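Local coordinates for minor capsid protein (Cafeteriavirus-dependent mavirus, PDB 6G42), which forms the pentons of the virophage capsid, five copies assembling into a pentamer that probably occupies the icosahedral fivefold vertices, at residues H71-R80 with R151-M162. Sequence-based numbering, arbitrary orientation.
Sequences HDYQVGIFNR and RNGHFIMFNDDM
Met157 folds its sulfur over Gly76, its partner in a hydrogen-bonded residue pair of the antiparallel strands 74-79 and 154-158. The glycine has no side chain, so the bent thioether lies low across the neighbouring strand, SD 3.7 Å from Ile77 N, and reaches on to Phe78 CB. On this same face Phe78 CD2 comes to the edge of the Phe155 ring, 4.2 Å from Phe155 CD2. The extended chain of Arg80 runs obliquely past Phe155, its guanidinium nearly perpendicular to the ring (85°), with NH2 3.5 Å from Phe155 CZ. Arg80 NH1 donates to Asn152 O and Arg80 N to Gly153 O, tying the end of helix 148-153 to the strand end. On the opposite face Val75, Ile77, Ile156 and Phe158 point toward the core, where helix 106-120 covers Val75 and Ile77.

At the other end Met162, kinked at chi2 and chi3, fills the hollow between Tyr73, Val75 and Phe158. Its SD sits over one face of the Tyr73 ring, 3.9 Å from the centroid, a Met-aromatic contact, and CE lies over the centre of the Phe158 ring. Asn159 spans the gap with its amide: ND2 donates to Asp72 O in plane (2.9 Å), and OD1 receives weak bonds from Gln74 N and, as N-cap, Met162 N. Asp161 OD2 accepts from Asp72 N, while its OD1 binds Gln294 of a neighbouring subunit. This is an antiparallel strand pair within a five-stranded sheet backed by a helix, in a domain that appears to be inserted between strands of the single jelly roll.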
loop_
_atom_site.group_PDB
_atom_site.type_symbol
_atom_site.label_atom_id
_atom_site.label_comp_id
_atom_site.label_asym_id
_atom_site.label_seq_id
_atom_site.Cartn_x
_atom_site.Cartn_y
_atom_site.Cartn_z
ATOM N N HIS C 71 5.100 -32.284 8.485
ATOM C CA HIS C 71 6.416 -31.892 9.012
ATOM C C HIS C 71 7.060 -33.024 9.817
ATOM O O HIS C 71 6.374 -33.741 10.544
ATOM C CB HIS C 71 6.286 -30.652 9.904
ATOM C CG HIS C 71 5.438 -29.563 9.319
ATOM N ND1 HIS C 71 5.953 -28.547 8.544
ATOM C CD2 HIS C 71 4.107 -29.331 9.405
ATOM C CE1 HIS C 71 4.975 -27.740 8.173
ATOM N NE2 HIS C 71 3.844 -28.191 8.685
ATOM N N ASP C 72 8.379 -33.167 9.684
ATOM C CA ASP C 72 9.170 -34.142 10.451
ATOM C C ASP C 72 10.257 -33.415 11.238
ATOM O O ASP C 72 11.426 -33.416 10.853
ATOM C CB ASP C 72 9.803 -35.184 9.518
ATOM C CG ASP C 72 8.771 -36.015 8.769
ATOM O OD1 ASP C 72 7.793 -36.486 9.392
ATOM O OD2 ASP C 72 8.947 -36.213 7.547
ATOM N N TYR C 73 9.859 -32.792 12.341
ATOM C CA TYR C 73 10.782 -31.992 13.149
ATOM C C TYR C 73 11.592 -32.861 14.106
ATOM O O TYR C 73 11.126 -33.911 14.546
ATOM C CB TYR C 73 10.035 -30.904 13.940
ATOM C CG TYR C 73 9.328 -29.829 13.115
ATOM C CD1 TYR C 73 9.698 -29.543 11.790
ATOM C CD2 TYR C 73 8.308 -29.064 13.684
ATOM C CE1 TYR C 73 9.048 -28.555 11.060
ATOM C CE2 TYR C 73 7.656 -28.074 12.962
ATOM C CZ TYR C 73 8.026 -27.824 11.649
ATOM O OH TYR C 73 7.382 -26.846 10.929
ATOM N N GLN C 74 12.807 -32.402 14.410
ATOM C CA GLN C 74 13.683 -33.003 15.420
ATOM C C GLN C 74 14.556 -31.922 16.041
ATOM O O GLN C 74 15.210 -31.167 15.318
ATOM C CB GLN C 74 14.623 -34.049 14.818
ATOM C CG GLN C 74 13.969 -35.323 14.312
ATOM C CD GLN C 74 14.983 -36.366 13.850
ATOM O OE1 GLN C 74 16.156 -36.333 14.233
ATOM N NE2 GLN C 74 14.527 -37.301 13.018
ATOM N N VAL C 75 14.571 -31.862 17.371
ATOM C CA VAL C 75 15.535 -31.025 18.104
ATOM C C VAL C 75 16.667 -31.889 18.653
ATOM O O VAL C 75 16.587 -33.117 18.638
ATOM C CB VAL C 75 14.895 -30.182 19.235
ATOM C CG1 VAL C 75 13.972 -29.129 18.644
ATOM C CG2 VAL C 75 14.157 -31.041 20.259
ATOM N N GLY C 76 17.725 -31.234 19.117
ATOM C CA GLY C 76 18.879 -31.922 19.695
ATOM C C GLY C 76 19.745 -30.995 20.520
ATOM O O GLY C 76 19.525 -29.784 20.542
ATOM N N ILE C 77 20.723 -31.572 21.214
ATOM C CA ILE C 77 21.662 -30.800 22.038
ATOM C C ILE C 77 23.090 -31.250 21.766
ATOM O O ILE C 77 23.391 -32.443 21.803
ATOM C CB ILE C 77 21.338 -30.909 23.539
ATOM C CG1 ILE C 77 19.844 -30.640 23.745
ATOM C CG2 ILE C 77 22.204 -29.937 24.340
ATOM C CD1 ILE C 77 19.403 -30.440 25.171
ATOM N N PHE C 78 23.954 -30.268 21.509
ATOM C CA PHE C 78 25.344 -30.480 21.113
ATOM C C PHE C 78 26.250 -29.867 22.173
ATOM O O PHE C 78 26.188 -28.661 22.424
ATOM C CB PHE C 78 25.591 -29.814 19.757
ATOM C CG PHE C 78 26.943 -30.100 19.162
ATOM C CD1 PHE C 78 27.175 -31.280 18.467
ATOM C CD2 PHE C 78 27.978 -29.175 19.270
ATOM C CE1 PHE C 78 28.418 -31.539 17.905
ATOM C CE2 PHE C 78 29.224 -29.428 18.711
ATOM C CZ PHE C 78 29.444 -30.611 18.026
ATOM N N ASN C 79 27.075 -30.703 22.799
ATOM C CA ASN C 79 28.024 -30.257 23.818
ATOM C C ASN C 79 29.284 -29.730 23.133
ATOM O O ASN C 79 29.776 -30.344 22.186
ATOM C CB ASN C 79 28.375 -31.418 24.758
ATOM C CG ASN C 79 29.048 -30.964 26.053
ATOM O OD1 ASN C 79 29.154 -29.771 26.346
ATOM N ND2 ASN C 79 29.501 -31.933 26.842
ATOM N N ARG C 80 29.793 -28.597 23.611
ATOM C CA ARG C 80 31.015 -27.998 23.057
ATOM C C ARG C 80 32.274 -28.706 23.542
ATOM O O ARG C 80 33.146 -29.032 22.733
ATOM C CB ARG C 80 31.113 -26.514 23.407
ATOM C CG ARG C 80 30.324 -25.599 22.487
ATOM C CD ARG C 80 30.294 -24.205 23.075
ATOM N NE ARG C 80 30.055 -23.139 22.108
ATOM C CZ ARG C 80 30.037 -21.841 22.414
ATOM N NH1 ARG C 80 30.237 -21.433 23.666
ATOM N NH2 ARG C 80 29.815 -20.938 21.468
ATOM N N ARG C 151 24.760 -21.253 27.085
ATOM C CA ARG C 151 25.378 -20.804 25.827
ATOM C C ARG C 151 26.877 -21.100 25.739
ATOM O O ARG C 151 27.388 -21.381 24.653
ATOM C CB ARG C 151 25.137 -19.306 25.623
ATOM C CG ARG C 151 23.730 -18.960 25.159
ATOM C CD ARG C 151 23.498 -17.456 25.198
ATOM N NE ARG C 151 22.956 -17.001 26.482
ATOM C CZ ARG C 151 23.024 -15.753 26.954
ATOM N NH1 ARG C 151 23.634 -14.785 26.275
ATOM N NH2 ARG C 151 22.484 -15.466 28.135
ATOM N N ASN C 152 27.569 -21.014 26.875
ATOM C CA ASN C 152 28.982 -21.408 26.966
ATOM C C ASN C 152 29.153 -22.924 26.830
ATOM O O ASN C 152 30.078 -23.388 26.163
ATOM C CB ASN C 152 29.602 -20.932 28.289
ATOM C CG ASN C 152 29.751 -19.416 28.358
ATOM O OD1 ASN C 152 30.240 -18.786 27.419
ATOM N ND2 ASN C 152 29.339 -18.824 29.476
ATOM N N GLY C 153 28.254 -23.679 27.459
ATOM C CA GLY C 153 28.310 -25.142 27.449
ATOM C C GLY C 153 27.817 -25.802 26.172
ATOM O O GLY C 153 28.553 -26.553 25.532
ATOM N N HIS C 154 26.570 -25.515 25.808
ATOM C CA HIS C 154 25.846 -26.281 24.784
ATOM C C HIS C 154 25.224 -25.427 23.677
ATOM O O HIS C 154 25.179 -24.197 23.763
ATOM C CB HIS C 154 24.737 -27.105 25.449
ATOM C CG HIS C 154 25.200 -27.919 26.618
ATOM N ND1 HIS C 154 25.261 -27.418 27.901
ATOM C CD2 HIS C 154 25.625 -29.201 26.696
ATOM C CE1 HIS C 154 25.700 -28.357 28.720
ATOM N NE2 HIS C 154 25.927 -29.450 28.013
ATOM N N PHE C 155 24.757 -26.116 22.638
ATOM C CA PHE C 155 23.951 -25.534 21.564
ATOM C C PHE C 155 22.606 -26.250 21.464
ATOM O O PHE C 155 22.442 -27.357 21.979
ATOM C CB PHE C 155 24.656 -25.699 20.218
ATOM C CG PHE C 155 25.714 -24.673 19.937
ATOM C CD1 PHE C 155 25.414 -23.313 19.960
ATOM C CD2 PHE C 155 27.005 -25.067 19.586
ATOM C CE1 PHE C 155 26.387 -22.366 19.677
ATOM C CE2 PHE C 155 27.981 -24.127 19.297
ATOM C CZ PHE C 155 27.672 -22.775 19.343
ATOM N N ILE C 156 21.658 -25.606 20.784
ATOM C CA ILE C 156 20.406 -26.238 20.357
ATOM C C ILE C 156 20.554 -26.597 18.878
ATOM O O ILE C 156 21.040 -25.786 18.087
ATOM C CB ILE C 156 19.192 -25.303 20.545
ATOM C CG1 ILE C 156 19.003 -24.956 22.027
ATOM C CG2 ILE C 156 17.915 -25.948 20.002
ATOM C CD1 ILE C 156 18.110 -23.757 22.278
ATOM N N MET C 157 20.120 -27.806 18.519
ATOM C CA MET C 157 20.187 -28.321 17.143
ATOM C C MET C 157 18.797 -28.365 16.526
ATOM O O MET C 157 17.848 -28.775 17.184
ATOM C CB MET C 157 20.739 -29.746 17.123
ATOM C CG MET C 157 22.181 -29.902 17.571
ATOM S SD MET C 157 22.562 -31.620 17.966
ATOM C CE MET C 157 22.302 -32.437 16.394
ATOM N N PHE C 158 18.696 -27.943 15.267
ATOM C CA PHE C 158 17.473 -28.039 14.461
ATOM C C PHE C 158 17.801 -28.915 13.253
ATOM O O PHE C 158 18.805 -28.683 12.574
ATOM C CB PHE C 158 17.069 -26.651 13.928
ATOM C CG PHE C 158 16.269 -25.792 14.889
ATOM C CD1 PHE C 158 16.388 -25.899 16.277
ATOM C CD2 PHE C 158 15.419 -24.815 14.379
ATOM C CE1 PHE C 158 15.654 -25.080 17.123
ATOM C CE2 PHE C 158 14.684 -23.994 15.224
ATOM C CZ PHE C 158 14.803 -24.127 16.599
ATOM N N ASN C 159 16.956 -29.904 12.968
ATOM C CA ASN C 159 17.083 -30.691 11.726
ATOM C C ASN C 159 16.584 -29.869 10.526
ATOM O O ASN C 159 16.135 -28.736 10.698
ATOM C CB ASN C 159 16.378 -32.055 11.840
ATOM C CG ASN C 159 14.864 -31.958 11.791
ATOM O OD1 ASN C 159 14.279 -30.955 12.185
ATOM N ND2 ASN C 159 14.220 -33.027 11.337
ATOM N N ASP C 160 16.655 -30.435 9.325
ATOM C CA ASP C 160 16.404 -29.661 8.106
ATOM C C ASP C 160 14.963 -29.151 7.939
ATOM O O ASP C 160 14.760 -28.097 7.343
ATOM C CB ASP C 160 16.832 -30.436 6.856
ATOM C CG ASP C 160 17.029 -29.530 5.642
ATOM O OD1 ASP C 160 17.657 -28.455 5.789
ATOM O OD2 ASP C 160 16.547 -29.891 4.543
ATOM N N ASP C 161 13.973 -29.880 8.449
ATOM C CA ASP C 161 12.585 -29.386 8.434
ATOM C C ASP C 161 12.386 -28.205 9.395
ATOM O O ASP C 161 11.707 -27.237 9.049
ATOM C CB ASP C 161 11.580 -30.509 8.719
ATOM C CG ASP C 161 11.299 -31.382 7.487
ATOM O OD1 ASP C 161 12.131 -31.414 6.551
ATOM O OD2 ASP C 161 10.235 -32.043 7.459
ATOM N N MET C 162 12.981 -28.289 10.583
ATOM C CA MET C 162 12.990 -27.176 11.545
ATOM C C MET C 162 13.761 -25.975 10.994
ATOM O O MET C 162 13.280 -24.847 11.042
ATOM C CB MET C 162 13.615 -27.617 12.873
ATOM C CG MET C 162 12.727 -28.518 13.720
ATOM S SD MET C 162 11.514 -27.598 14.682
ATOM C CE MET C 162 12.554 -26.940 15.979
#